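PDB 6RPP: cell division control protein from Pyrococcus abyssi, which is an intein that, in its natural form, probably excises itself from an MCM helicase precursor by protein splicing and joins the flanking segments. Local coordinates for residues H97-L102 and N161-H166; L115-K120 and V134-E139. The protein carries 2 engineered substitutions. All blocks are in the same frame, centred on the assembly; numbering follows the deposited sequence. Where two conformers were deposited one is given.

Contact 1 of 2, residues H97-L102 and N161-H166; sequences HPFFVL and NGIFVH
The imidazole of His97 meets the 163-166 strand with its CE1-NE2 side: Val165 CG1 lies at the ring edge, 3.4 Å from NE2, and CE1 comes within 3.2 Å of the backbone His166 O. Pro98 CD sits on one face of this ring, and Phe99 CE1 touches its edge. With CG anti to the backbone N (chi1 178°), the His97 ring is carried across to the partner strand. The Phe99 ring has a water over one face, offset toward the rim, and Ile163 CG2 at its edge. Phe100 receives Phe164 O at its edge, 3.5 Å from CD2, while its CZ comes 3.7 Å from CD2 of His166; those two rings are inclined at 58°. Pro98 CG approaches the ND1 corner of the His166 imidazole obliquely, 3.5 Å from ND1. Water does the polar work between the backbones. One molecule accepts from His166 N, donates to Pro98 O and also bonds His97 NE2; a second accepts from Phe100 N and donates to Phe164 O. The strands cross at 127°, their axes 6.2 Å apart. His97 closes a TxxH sequence and His166 ends a C-terminal FVH run, as in blocks B and G of inteins, so this contact probably lies at the splicing site of the HINT fold.

Contact 2 of 2, residues L115-K120 and V134-E139; sequences LEEGNK and VAEILE
Leu115 lays its side chain across Val134 at about a right angle, CD1 4.1 Å from Val134 CG2, while its CB rests against Ile137 CD1 at 3.8 Å. Ile137 CD1 also presses to 3.3 Å from Leu115 O, and the unusual Ile137 chi2 of 108° suggests some strain there. Glu116 opens a type II turn to Asn119: its O accepts from Asn119 N, and its N donates to Asn119 OD1 from above the side-chain carbonyl plane. Arg110 gives that OD1 a second bond. Glu117, extended beyond CG, brings its carboxylate over Ala135 O, an acceptor it cannot pair with; a water donates to Glu117 OE2 (2.6 Å) and accepts from Ile137 N, linking the carboxylate to the strand. Gly118 has the positive phi (99°) of the third turn position and donates through N to Val134 O, 2.8 Å away. Asn119 O in turn accepts from Val134 N at 2.7 Å, so Gly118 and Asn119 together face Val134, as in a G1 bulge joined to a type II turn. Asn119 O also lies 3.3 Å from Val134 CG2. On its other flank the 134-139 strand has a classic bulge, Ala135 and Glu136 both facing Lys84.

In the fold
The two contacts lie about 12 Å apart between centres, contact 1 about 7 Å and contact 2 about 16 Å from the centre of the chain. Contact 2 is nested in sequence inside the loop that contact 1 closes. Both reach the six-stranded antiparallel sheet: strand 120-125 pairs on one flank with 98-103 and on the other with 128-140. Leu102 N probably bonds to Lys120 O, and Leu115 packs on Phe99 and Val101, linking the two directly. Contact 1 brings the C-terminal strand 163-166 against this sheet, whereas contact 2 ties the turn ahead of strand 120-125 to strand 128-140, farther from the centre of the chain.

Contact 1 of 2, residues H97-L102 and N161-H166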
loop_
_atom_site.group_PDB
_atom_site.type_symbol
_atom_site.label_atom_id
_atom_site.label_comp_id
_atom_site.label_asym_id
_atom_site.label_seq_id
_atom_site.Cartn_x
_atom_site.Cartn_y
_atom_site.Cartn_z
ATOM N N HIS A 97 4.452 -6.758 -4.882
ATOM C CA HIS A 97 4.269 -5.848 -3.762
ATOM C C HIS A 97 4.669 -6.541 -2.466
ATOM O O HIS A 97 4.134 -7.625 -2.169
ATOM C CB HIS A 97 2.803 -5.440 -3.713
ATOM C CG HIS A 97 2.469 -4.539 -2.579
ATOM N ND1 HIS A 97 2.573 -3.171 -2.667
ATOM C CD2 HIS A 97 2.007 -4.815 -1.337
ATOM C CE1 HIS A 97 2.277 -2.639 -1.494
ATOM N NE2 HIS A 97 1.874 -3.608 -0.685
ATOM N N PRO A 98 5.549 -5.949 -1.645
ATOM C CA PRO A 98 5.996 -6.640 -0.435
ATOM C C PRO A 98 5.116 -6.338 0.765
ATOM O O PRO A 98 4.546 -5.259 0.898
ATOM C CB PRO A 98 7.417 -6.104 -0.225
ATOM C CG PRO A 98 7.399 -4.763 -0.830
ATOM C CD PRO A 98 6.407 -4.800 -1.980
ATOM N N PHE A 99 5.056 -7.327 1.668
ATOM C CA PHE A 99 4.380 -7.248 2.945
ATOM C C PHE A 99 5.400 -7.474 4.041
ATOM O O PHE A 99 6.363 -8.194 3.849
ATOM C CB PHE A 99 3.271 -8.317 3.074
ATOM C CG PHE A 99 2.076 -8.018 2.254
ATOM C CD1 PHE A 99 2.082 -8.341 0.901
ATOM C CD2 PHE A 99 0.943 -7.513 2.805
ATOM C CE1 PHE A 99 0.959 -8.074 0.094
ATOM C CE2 PHE A 99 -0.179 -7.214 2.022
ATOM C CZ PHE A 99 -0.196 -7.517 0.675
ATOM N N PHE A 100 5.206 -6.793 5.168
ATOM C CA PHE A 100 5.914 -7.117 6.400
ATOM C C PHE A 100 5.401 -8.444 6.948
ATOM O O PHE A 100 4.198 -8.573 7.206
ATOM C CB PHE A 100 5.670 -6.020 7.437
ATOM C CG PHE A 100 5.991 -4.633 6.933
ATOM C CD1 PHE A 100 7.307 -4.208 6.840
ATOM C CD2 PHE A 100 4.979 -3.785 6.536
ATOM C CE1 PHE A 100 7.608 -2.940 6.362
ATOM C CE2 PHE A 100 5.266 -2.527 6.048
ATOM C CZ PHE A 100 6.561 -2.091 5.973
ATOM N N VAL A 101 6.297 -9.417 7.158
ATOM C CA VAL A 101 5.907 -10.719 7.695
ATOM C C VAL A 101 6.704 -10.979 8.955
ATOM O O VAL A 101 7.939 -10.911 8.943
ATOM C CB VAL A 101 6.131 -11.874 6.695
ATOM C CG1 VAL A 101 5.819 -13.210 7.361
ATOM C CG2 VAL A 101 5.238 -11.664 5.469
ATOM N N LEU A 102 6.012 -11.334 10.021
ATOM C CA LEU A 102 6.675 -11.688 11.263
ATOM C C LEU A 102 6.887 -13.192 11.279
ATOM O O LEU A 102 5.925 -13.957 11.337
ATOM C CB LEU A 102 5.826 -11.251 12.446
ATOM C CG LEU A 102 6.316 -11.707 13.816
ATOM C CD1 LEU A 102 7.590 -10.974 14.225
ATOM C CD2 LEU A 102 5.207 -11.511 14.846
ATOM N N ASN A 161 -6.913 -0.227 4.135
ATOM C CA ASN A 161 -7.694 -1.494 4.159
ATOM C C ASN A 161 -7.370 -2.299 5.424
ATOM O O ASN A 161 -7.439 -3.540 5.413
ATOM C CB ASN A 161 -7.456 -2.324 2.904
ATOM C CG ASN A 161 -8.234 -1.829 1.709
ATOM O OD1 ASN A 161 -8.631 -0.665 1.665
ATOM N ND2 ASN A 161 -8.484 -2.702 0.751
ATOM N N GLY A 162 -7.010 -1.597 6.508
ATOM C CA GLY A 162 -6.664 -2.230 7.761
ATOM C C GLY A 162 -5.316 -2.928 7.784
ATOM O O GLY A 162 -5.044 -3.642 8.755
ATOM N N ILE A 163 -4.469 -2.733 6.751
ATOM C CA ILE A 163 -3.156 -3.354 6.627
ATOM C C ILE A 163 -2.088 -2.264 6.595
ATOM O O ILE A 163 -2.326 -1.209 6.030
ATOM C CB ILE A 163 -3.110 -4.187 5.325
ATOM C CG1 ILE A 163 -4.145 -5.333 5.386
ATOM C CG2 ILE A 163 -1.697 -4.740 5.055
ATOM C CD1 ILE A 163 -4.361 -6.033 4.059
ATOM N N PHE A 164 -0.912 -2.483 7.210
ATOM C CA PHE A 164 0.185 -1.525 7.055
ATOM C C PHE A 164 0.885 -1.904 5.776
ATOM O O PHE A 164 1.672 -2.854 5.745
ATOM C CB PHE A 164 1.073 -1.579 8.295
ATOM C CG PHE A 164 0.397 -0.919 9.453
ATOM C CD1 PHE A 164 0.279 0.454 9.521
ATOM C CD2 PHE A 164 -0.191 -1.698 10.425
ATOM C CE1 PHE A 164 -0.364 1.074 10.588
ATOM C CE2 PHE A 164 -0.842 -1.110 11.494
ATOM C CZ PHE A 164 -0.926 0.286 11.568
ATOM N N VAL A 165 0.524 -1.184 4.722
ATOM C CA VAL A 165 0.912 -1.468 3.342
ATOM C C VAL A 165 2.297 -0.894 3.111
ATOM O O VAL A 165 2.539 0.286 3.425
ATOM C CB VAL A 165 -0.101 -0.830 2.384
ATOM C CG1 VAL A 165 0.307 -1.059 0.974
ATOM C CG2 VAL A 165 -1.507 -1.414 2.654
ATOM N N HIS A 166 3.205 -1.697 2.536
ATOM C CA HIS A 166 4.542 -1.182 2.265
ATOM C C HIS A 166 4.479 -0.153 1.143
ATOM O O HIS A 166 3.648 -0.247 0.220
ATOM C CB HIS A 166 5.510 -2.322 1.912
ATOM C CG HIS A 166 6.922 -1.867 1.719
ATOM N ND1 HIS A 166 7.402 -1.473 0.482
ATOM C CD2 HIS A 166 7.944 -1.693 2.593
ATOM C CE1 HIS A 166 8.656 -1.085 0.605
ATOM N NE2 HIS A 166 9.015 -1.224 1.869
HETATM O O HOH W 1 2.438 -4.335 2.078
HETATM O O HOH W 2 2.817 -4.815 4.663
#

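Contact 2 of 2, residues L115-K120 and V134-E139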
loop_
_atom_site.group_PDB
_atom_site.type_symbol
_atom_site.label_atom_id
_atom_site.label_comp_id
_atom_site.label_asym_id
_atom_site.label_seq_id
_atom_site.Cartn_x
_atom_site.Cartn_y
_atom_site.Cartn_z
ATOM N N LEU A 115 3.864 -15.071 -0.584
ATOM C CA LEU A 115 3.136 -15.311 0.665
ATOM C C LEU A 115 2.491 -16.680 0.686
ATOM O O LEU A 115 2.018 -17.193 -0.340
ATOM C CB LEU A 115 2.016 -14.305 0.860
ATOM C CG LEU A 115 2.342 -12.854 1.166
ATOM C CD1 LEU A 115 1.015 -12.101 1.138
ATOM C CD2 LEU A 115 2.910 -12.736 2.530
ATOM N N GLU A 116 2.494 -17.272 1.859
ATOM C CA GLU A 116 1.842 -18.549 2.066
ATOM C C GLU A 116 0.757 -18.366 3.113
ATOM O O GLU A 116 0.860 -17.502 3.986
ATOM C CB GLU A 116 2.834 -19.627 2.515
ATOM C CG GLU A 116 4.055 -19.771 1.597
ATOM C CD GLU A 116 3.802 -20.648 0.371
ATOM O OE1 GLU A 116 3.182 -21.730 0.511
ATOM O OE2 GLU A 116 4.246 -20.257 -0.734
ATOM N N GLU A 117 -0.276 -19.200 3.028
ATOM C CA GLU A 117 -1.266 -19.195 4.090
ATOM C C GLU A 117 -0.611 -19.448 5.434
ATOM O O GLU A 117 0.218 -20.363 5.577
ATOM C CB GLU A 117 -2.344 -20.238 3.807
ATOM C CG GLU A 117 -2.996 -19.954 2.467
ATOM C CD GLU A 117 -4.101 -20.932 2.096
ATOM O OE1 GLU A 117 -4.440 -21.816 2.930
ATOM O OE2 GLU A 117 -4.623 -20.786 0.961
ATOM N N GLY A 118 -0.992 -18.627 6.425
ATOM C CA GLY A 118 -0.416 -18.673 7.759
ATOM C C GLY A 118 0.650 -17.623 8.016
ATOM O O GLY A 118 0.955 -17.344 9.186
ATOM N N ASN A 119 1.250 -17.064 6.961
ATOM C CA ASN A 119 2.218 -15.987 7.147
ATOM C C ASN A 119 1.513 -14.830 7.844
ATOM O O ASN A 119 0.441 -14.386 7.410
ATOM C CB ASN A 119 2.784 -15.490 5.811
ATOM C CG ASN A 119 3.738 -16.467 5.108
ATOM O OD1 ASN A 119 4.033 -16.200 3.930
ATOM N ND2 ASN A 119 4.236 -17.519 5.769
ATOM N N LYS A 120 2.095 -14.331 8.926
ATOM C CA LYS A 120 1.471 -13.209 9.652
ATOM C C LYS A 120 1.925 -11.844 9.114
ATOM O O LYS A 120 3.122 -11.538 9.085
ATOM C CB LYS A 120 1.819 -13.349 11.142
ATOM C CG LYS A 120 1.146 -14.554 11.768
ATOM C CD LYS A 120 1.476 -14.632 13.262
ATOM C CE LYS A 120 0.613 -15.667 13.936
ATOM N NZ LYS A 120 0.863 -15.730 15.415
ATOM N N VAL A 134 -2.178 -14.661 6.928
ATOM C CA VAL A 134 -2.817 -14.732 5.615
ATOM C C VAL A 134 -3.711 -15.981 5.548
ATOM O O VAL A 134 -3.323 -17.090 5.975
ATOM C CB VAL A 134 -1.737 -14.741 4.515
ATOM C CG1 VAL A 134 -2.360 -15.003 3.128
ATOM C CG2 VAL A 134 -0.949 -13.446 4.529
ATOM N N ALA A 135 -4.920 -15.818 4.992
ATOM C CA ALA A 135 -5.921 -16.854 4.796
ATOM C C ALA A 135 -5.851 -17.455 3.399
ATOM O O ALA A 135 -5.870 -18.679 3.256
ATOM C CB ALA A 135 -7.343 -16.301 5.064
ATOM N N GLU A 136 -5.751 -16.620 2.373
ATOM C CA GLU A 136 -5.728 -17.048 0.991
ATOM C C GLU A 136 -5.107 -15.936 0.167
ATOM O O GLU A 136 -5.265 -14.734 0.476
ATOM C CB GLU A 136 -7.136 -17.361 0.430
ATOM C CG GLU A 136 -7.972 -18.424 1.096
ATOM C CD GLU A 136 -9.007 -17.828 2.046
ATOM O OE1 GLU A 136 -9.466 -16.685 1.793
ATOM O OE2 GLU A 136 -9.354 -18.497 3.043
ATOM N N ILE A 137 -4.443 -16.333 -0.907
ATOM C CA ILE A 137 -3.965 -15.409 -1.925
ATOM C C ILE A 137 -4.533 -15.887 -3.245
ATOM O O ILE A 137 -4.357 -17.062 -3.595
ATOM C CB ILE A 137 -2.430 -15.362 -2.028
ATOM C CG1 ILE A 137 -1.803 -15.061 -0.659
ATOM C CG2 ILE A 137 -2.001 -14.351 -3.139
ATOM C CD1 ILE A 137 -1.120 -16.300 -0.065
ATOM N N LEU A 138 -5.175 -14.990 -3.984
ATOM C CA LEU A 138 -5.857 -15.375 -5.230
ATOM C C LEU A 138 -5.429 -14.453 -6.360
ATOM O O LEU A 138 -5.650 -13.231 -6.281
ATOM C CB LEU A 138 -7.379 -15.302 -5.067
ATOM C CG LEU A 138 -8.191 -15.672 -6.313
ATOM C CD1 LEU A 138 -7.679 -16.974 -6.956
ATOM C CD2 LEU A 138 -9.669 -15.796 -5.964
ATOM N N GLU A 139 -4.890 -15.042 -7.434
ATOM C CA GLU A 139 -4.528 -14.281 -8.622
ATOM C C GLU A 139 -5.761 -13.894 -9.432
ATOM O O GLU A 139 -6.701 -14.688 -9.523
ATOM C CB GLU A 139 -3.613 -15.154 -9.468
ATOM C CG GLU A 139 -2.926 -14.468 -10.576
ATOM C CD GLU A 139 -1.935 -15.393 -11.233
ATOM O OE1 GLU A 139 -0.763 -15.413 -10.798
ATOM O OE2 GLU A 139 -2.349 -16.127 -12.157
HETATM O O HOH W 3 -3.725 -19.216 -0.936
#